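PDB 3BTP: single-strand DNA-binding protein from Agrobacterium tumefaciens, which coats single-stranded DNA without regard to sequence and mediates nuclear uptake of the transferred T-DNA strand during plant transformation. Local coordinates for residues N226-T238 against I246-L259. Residues are numbered along the deposited sequence; the frame is centred on the assembly and turned at random.
Sequences NYKLRPEDRYIQT and IQKRYEHQFQAGSL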
loop_
_atom_site.group_PDB
_atom_site.type_symbol
_atom_site.label_atom_id
_atom_site.label_comp_id
_atom_site.label_asym_id
_atom_site.label_seq_id
_atom_site.Cartn_x
_atom_site.Cartn_y
_atom_site.Cartn_z
ATOM N N ASN A 226 23.009 -4.316 -12.919
ATOM C CA ASN A 226 21.571 -4.080 -12.867
ATOM C C ASN A 226 21.307 -2.732 -12.157
ATOM O O ASN A 226 20.156 -2.389 -11.854
ATOM C CB ASN A 226 20.930 -5.240 -12.068
ATOM C CG ASN A 226 19.649 -5.833 -12.719
ATOM O OD1 ASN A 226 19.308 -5.569 -13.883
ATOM N ND2 ASN A 226 18.948 -6.662 -11.945
ATOM N N TYR A 227 22.383 -1.978 -11.892
ATOM C CA TYR A 227 22.373 -0.752 -11.052
ATOM C C TYR A 227 21.758 -0.966 -9.666
ATOM O O TYR A 227 21.030 -0.111 -9.159
ATOM C CB TYR A 227 21.786 0.465 -11.814
ATOM C CG TYR A 227 22.668 0.784 -12.990
ATOM C CD1 TYR A 227 23.699 1.734 -12.894
ATOM C CD2 TYR A 227 22.539 0.064 -14.186
ATOM C CE1 TYR A 227 24.571 1.973 -13.975
ATOM C CE2 TYR A 227 23.400 0.305 -15.277
ATOM C CZ TYR A 227 24.409 1.265 -15.166
ATOM O OH TYR A 227 25.235 1.481 -16.274
ATOM N N LYS A 228 22.023 -2.130 -9.069
ATOM C CA LYS A 228 21.558 -2.386 -7.696
ATOM C C LYS A 228 22.701 -2.778 -6.780
ATOM O O LYS A 228 23.826 -3.023 -7.222
ATOM C CB LYS A 228 20.406 -3.439 -7.633
ATOM C CG LYS A 228 19.062 -2.990 -8.255
ATOM C CD LYS A 228 18.002 -4.126 -8.153
ATOM C CE LYS A 228 16.714 -3.847 -8.979
ATOM N NZ LYS A 228 15.486 -4.276 -8.180
ATOM N N LEU A 229 22.397 -2.821 -5.494
ATOM C CA LEU A 229 23.349 -3.300 -4.521
ATOM C C LEU A 229 23.807 -4.743 -4.797
ATOM O O LEU A 229 22.993 -5.583 -5.141
ATOM C CB LEU A 229 22.759 -3.156 -3.126
ATOM C CG LEU A 229 22.720 -1.706 -2.671
ATOM C CD1 LEU A 229 21.927 -1.573 -1.347
ATOM C CD2 LEU A 229 24.111 -1.065 -2.581
ATOM N N ARG A 230 25.110 -5.012 -4.709
ATOM C CA ARG A 230 25.613 -6.405 -4.605
ATOM C C ARG A 230 24.986 -7.062 -3.360
ATOM O O ARG A 230 24.686 -6.384 -2.399
ATOM C CB ARG A 230 27.135 -6.454 -4.448
ATOM C CG ARG A 230 27.910 -5.764 -5.551
ATOM C CD ARG A 230 29.449 -5.834 -5.248
ATOM N NE ARG A 230 29.780 -5.401 -3.876
ATOM C CZ ARG A 230 30.633 -6.036 -3.068
ATOM N NH1 ARG A 230 31.251 -7.151 -3.489
ATOM N NH2 ARG A 230 30.873 -5.564 -1.837
ATOM N N PRO A 231 24.795 -8.395 -3.388
ATOM C CA PRO A 231 24.267 -9.066 -2.210
ATOM C C PRO A 231 25.122 -8.844 -0.964
ATOM O O PRO A 231 24.578 -8.732 0.118
ATOM C CB PRO A 231 24.247 -10.529 -2.600
ATOM C CG PRO A 231 24.627 -10.583 -4.013
ATOM C CD PRO A 231 25.052 -9.314 -4.512
ATOM N N GLU A 232 26.437 -8.739 -1.106
ATOM C CA GLU A 232 27.221 -8.434 0.065
ATOM C C GLU A 232 27.051 -7.038 0.611
ATOM O O GLU A 232 27.598 -6.778 1.684
ATOM C CB GLU A 232 28.734 -8.751 -0.062
ATOM C CG GLU A 232 29.391 -8.623 -1.413
ATOM C CD GLU A 232 29.026 -9.754 -2.449
ATOM O OE1 GLU A 232 28.013 -9.581 -3.136
ATOM O OE2 GLU A 232 29.773 -10.748 -2.652
ATOM N N ASP A 233 26.373 -6.128 -0.100
ATOM C CA ASP A 233 26.252 -4.748 0.395
ATOM C C ASP A 233 24.853 -4.418 0.854
ATOM O O ASP A 233 24.581 -3.281 1.226
ATOM C CB ASP A 233 26.577 -3.760 -0.697
ATOM C CG ASP A 233 28.049 -3.766 -1.114
ATOM O OD1 ASP A 233 28.968 -3.801 -0.239
ATOM O OD2 ASP A 233 28.269 -3.694 -2.360
ATOM N N ARG A 234 23.954 -5.381 0.800
ATOM C CA ARG A 234 22.547 -5.131 1.095
ATOM C C ARG A 234 22.044 -5.610 2.419
ATOM O O ARG A 234 20.853 -5.765 2.547
ATOM C CB ARG A 234 21.597 -5.613 -0.044
ATOM C CG ARG A 234 21.793 -7.005 -0.430
ATOM C CD ARG A 234 20.736 -7.494 -1.354
ATOM N NE ARG A 234 20.851 -6.899 -2.682
ATOM C CZ ARG A 234 20.647 -7.555 -3.825
ATOM N NH1 ARG A 234 20.337 -8.874 -3.826
ATOM N NH2 ARG A 234 20.756 -6.886 -4.972
ATOM N N TYR A 235 22.924 -5.810 3.397
ATOM C CA TYR A 235 22.535 -6.225 4.776
ATOM C C TYR A 235 23.088 -5.345 5.856
ATOM O O TYR A 235 24.152 -4.740 5.705
ATOM C CB TYR A 235 22.884 -7.675 5.091
ATOM C CG TYR A 235 22.222 -8.601 4.108
ATOM C CD1 TYR A 235 20.936 -9.109 4.325
ATOM C CD2 TYR A 235 22.868 -8.916 2.918
ATOM C CE1 TYR A 235 20.329 -9.882 3.364
ATOM C CE2 TYR A 235 22.290 -9.716 1.991
ATOM C CZ TYR A 235 21.038 -10.185 2.207
ATOM O OH TYR A 235 20.533 -10.973 1.219
ATOM N N ILE A 236 22.314 -5.182 6.920
ATOM C CA ILE A 236 22.848 -4.623 8.138
ATOM C C ILE A 236 22.896 -5.793 9.112
ATOM O O ILE A 236 21.997 -6.604 9.124
ATOM C CB ILE A 236 21.974 -3.475 8.705
ATOM C CG1 ILE A 236 22.076 -2.232 7.827
ATOM C CG2 ILE A 236 22.410 -3.117 10.115
ATOM C CD1 ILE A 236 23.503 -1.972 7.200
ATOM N N GLN A 237 23.964 -5.869 9.891
ATOM C CA GLN A 237 24.151 -6.864 10.937
ATOM C C GLN A 237 23.771 -6.274 12.283
ATOM O O GLN A 237 24.261 -5.209 12.688
ATOM C CB GLN A 237 25.646 -7.273 10.962
ATOM C CG GLN A 237 26.027 -8.416 11.930
ATOM C CD GLN A 237 25.429 -9.698 11.510
ATOM O OE1 GLN A 237 25.759 -10.195 10.454
ATOM N NE2 GLN A 237 24.493 -10.234 12.307
ATOM N N THR A 238 22.852 -6.941 12.958
ATOM C CA THR A 238 22.641 -6.637 14.343
ATOM C C THR A 238 23.595 -7.524 15.194
ATOM O O THR A 238 24.014 -8.645 14.790
ATOM C CB THR A 238 21.110 -6.793 14.854
ATOM O OG1 THR A 238 20.724 -8.162 14.832
ATOM C CG2 THR A 238 20.099 -5.977 14.077
ATOM N N ILE A 246 18.404 -4.354 3.294
ATOM C CA ILE A 246 17.968 -2.971 2.991
ATOM C C ILE A 246 17.984 -2.777 1.485
ATOM O O ILE A 246 18.581 -3.584 0.761
ATOM C CB ILE A 246 18.814 -1.861 3.738
ATOM C CG1 ILE A 246 20.255 -1.928 3.260
ATOM C CG2 ILE A 246 18.628 -2.003 5.303
ATOM C CD1 ILE A 246 21.222 -0.974 3.915
ATOM N N GLN A 247 17.360 -1.683 1.050
ATOM C CA GLN A 247 17.149 -1.287 -0.322
ATOM C C GLN A 247 18.297 -0.409 -0.915
ATOM O O GLN A 247 18.623 -0.488 -2.116
ATOM C CB GLN A 247 15.772 -0.548 -0.311
ATOM C CG GLN A 247 15.064 -0.493 -1.602
ATOM C CD GLN A 247 14.966 -1.860 -2.274
ATOM O OE1 GLN A 247 14.929 -2.928 -1.624
ATOM N NE2 GLN A 247 14.912 -1.831 -3.540
ATOM N N LYS A 248 18.942 0.393 -0.073
ATOM C CA LYS A 248 19.809 1.444 -0.545
ATOM C C LYS A 248 20.773 1.796 0.557
ATOM O O LYS A 248 20.362 1.796 1.754
ATOM C CB LYS A 248 19.000 2.687 -0.877
ATOM C CG LYS A 248 19.820 3.857 -1.365
ATOM C CD LYS A 248 18.898 4.844 -2.062
ATOM C CE LYS A 248 19.599 6.122 -2.463
ATOM N NZ LYS A 248 18.654 6.746 -3.465
ATOM N N ARG A 249 22.019 2.105 0.146
ATOM C CA ARG A 249 23.120 2.561 1.019
ATOM C C ARG A 249 23.274 4.050 1.046
ATOM O O ARG A 249 23.644 4.657 0.059
ATOM C CB ARG A 249 24.455 1.927 0.614
ATOM C CG ARG A 249 24.280 0.393 0.551
ATOM C CD ARG A 249 23.994 -0.175 1.917
ATOM N NE ARG A 249 25.127 0.090 2.759
ATOM C CZ ARG A 249 25.798 -0.816 3.451
ATOM N NH1 ARG A 249 25.421 -2.096 3.439
ATOM N NH2 ARG A 249 26.851 -0.412 4.175
ATOM N N TYR A 250 22.988 4.614 2.203
ATOM C CA TYR A 250 22.955 6.049 2.377
ATOM C C TYR A 250 24.233 6.446 3.085
ATOM O O TYR A 250 24.699 5.702 3.938
ATOM C CB TYR A 250 21.735 6.456 3.244
ATOM C CG TYR A 250 20.382 6.270 2.599
ATOM C CD1 TYR A 250 19.913 7.184 1.691
ATOM C CD2 TYR A 250 19.561 5.152 2.900
ATOM C CE1 TYR A 250 18.653 7.029 1.094
ATOM C CE2 TYR A 250 18.279 4.990 2.291
ATOM C CZ TYR A 250 17.854 5.950 1.414
ATOM O OH TYR A 250 16.630 5.840 0.784
ATOM N N GLU A 251 24.776 7.621 2.747
ATOM C CA GLU A 251 25.898 8.191 3.464
ATOM C C GLU A 251 25.590 8.393 4.969
ATOM O O GLU A 251 26.455 8.208 5.793
ATOM C CB GLU A 251 26.270 9.528 2.864
ATOM C CG GLU A 251 27.368 10.207 3.700
ATOM C CD GLU A 251 27.976 11.419 3.054
ATOM O OE1 GLU A 251 27.519 11.848 1.950
ATOM O OE2 GLU A 251 28.942 11.962 3.664
ATOM N N HIS A 252 24.379 8.823 5.318
ATOM C CA HIS A 252 23.935 8.988 6.720
ATOM C C HIS A 252 22.872 7.943 7.020
ATOM O O HIS A 252 21.635 8.183 6.853
ATOM C CB HIS A 252 23.371 10.407 6.894
ATOM C CG HIS A 252 24.321 11.478 6.441
ATOM N ND1 HIS A 252 24.170 12.159 5.243
ATOM C CD2 HIS A 252 25.425 11.996 7.035
ATOM C CE1 HIS A 252 25.154 13.033 5.111
ATOM N NE2 HIS A 252 25.926 12.957 6.190
ATOM N N GLN A 253 23.334 6.770 7.401
ATOM C CA GLN A 253 22.481 5.620 7.519
ATOM C C GLN A 253 21.415 5.744 8.588
ATOM O O GLN A 253 20.306 5.351 8.348
ATOM C CB GLN A 253 23.267 4.339 7.762
ATOM C CG GLN A 253 24.310 3.969 6.686
ATOM C CD GLN A 253 24.557 2.439 6.695
ATOM O OE1 GLN A 253 23.955 1.668 5.871
ATOM N NE2 GLN A 253 25.374 1.986 7.641
ATOM N N PHE A 254 21.748 6.236 9.765
ATOM C CA PHE A 254 20.766 6.309 10.837
ATOM C C PHE A 254 19.653 7.313 10.465
ATOM O O PHE A 254 18.494 6.974 10.520
ATOM C CB PHE A 254 21.391 6.665 12.200
ATOM C CG PHE A 254 20.349 6.852 13.276
ATOM C CD1 PHE A 254 19.495 5.815 13.630
ATOM C CD2 PHE A 254 20.188 8.065 13.890
ATOM C CE1 PHE A 254 18.479 6.028 14.583
ATOM C CE2 PHE A 254 19.190 8.265 14.823
ATOM C CZ PHE A 254 18.372 7.241 15.176
ATOM N N GLN A 255 20.031 8.520 10.059
ATOM C CA GLN A 255 19.133 9.579 9.702
ATOM C C GLN A 255 18.271 9.286 8.519
ATOM O O GLN A 255 17.168 9.810 8.462
ATOM C CB GLN A 255 19.906 10.830 9.379
ATOM C CG GLN A 255 20.485 11.530 10.574
ATOM C CD GLN A 255 21.893 11.068 10.852
ATOM O OE1 GLN A 255 22.443 10.263 10.113
ATOM N NE2 GLN A 255 22.475 11.546 11.948
ATOM N N ALA A 256 18.797 8.522 7.542
ATOM C CA ALA A 256 18.039 8.075 6.379
ATOM C C ALA A 256 16.999 7.020 6.708
ATOM O O ALA A 256 16.161 6.741 5.883
ATOM C CB ALA A 256 18.961 7.598 5.265
ATOM N N GLY A 257 17.027 6.442 7.904
ATOM C CA GLY A 257 16.004 5.430 8.292
ATOM C C GLY A 257 16.479 4.002 8.049
ATOM O O GLY A 257 15.760 3.016 8.326
ATOM N N SER A 258 17.728 3.871 7.578
ATOM C CA SER A 258 18.240 2.565 7.229
ATOM C C SER A 258 18.875 1.774 8.360
ATOM O O SER A 258 19.689 0.905 8.089
ATOM C CB SER A 258 19.055 2.610 5.914
ATOM O OG SER A 258 18.095 2.364 4.803
ATOM N N LEU A 259 18.453 2.029 9.609
ATOM C CA LEU A 259 18.976 1.370 10.784
ATOM C C LEU A 259 17.973 1.142 11.891
ATOM O O LEU A 259 18.399 0.998 13.029
ATOM C CB LEU A 259 20.180 2.150 11.420
ATOM C CG LEU A 259 21.590 2.140 10.758
ATOM C CD1 LEU A 259 22.730 2.801 11.634
ATOM C CD2 LEU A 259 22.036 0.747 10.340
#
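R249 meets 226-238 at the carbonyl of D233. R249 NH1 lies 2.6 Å from D233 O, but the N-H...O angle of 128° makes this a weak hydrogen bond. The bend at chi2 (-66°) brings CD near D233 O, and a second bend at chi3 turns the guanidinium back toward the same carbonyl. I236 CD1 covers one face of the guanidinium. The stronger polar link is between backbones: I246 N donates to R234 O over 2.9 Å, at 163°. I236 also bonds through its backbone to R244, so the I246 link continues the antiparallel register of strands 235-237 and 243-245.

The D233 carboxylate is taken up within its own segment. R230 grips it side-on, with NE on OD2 at 2.7 Å and NH2 on OD1 at 3.0 Å. R249 meets the D233 carbonyl; its NH1 is 5.4 Å from D233 OD1, near but not paired. K248 turns away and bonds to a polar side chain of another protein's chain.

Most of the remaining contact is aliphatic. L229 crosses R249 at about a right angle, with CD2 3.5 Å from R249 CG. I236 CD1 reaches I246 CD1 at 4.1 Å, and I236 CG2 touches L259 CD2 at 3.9 Å.

The contact packs the returning loop against the hairpin and the 3-10 turn before it. Its chemistry implies joining by main-chain carbonyls and aliphatic packing, with no salt bridge between the segments.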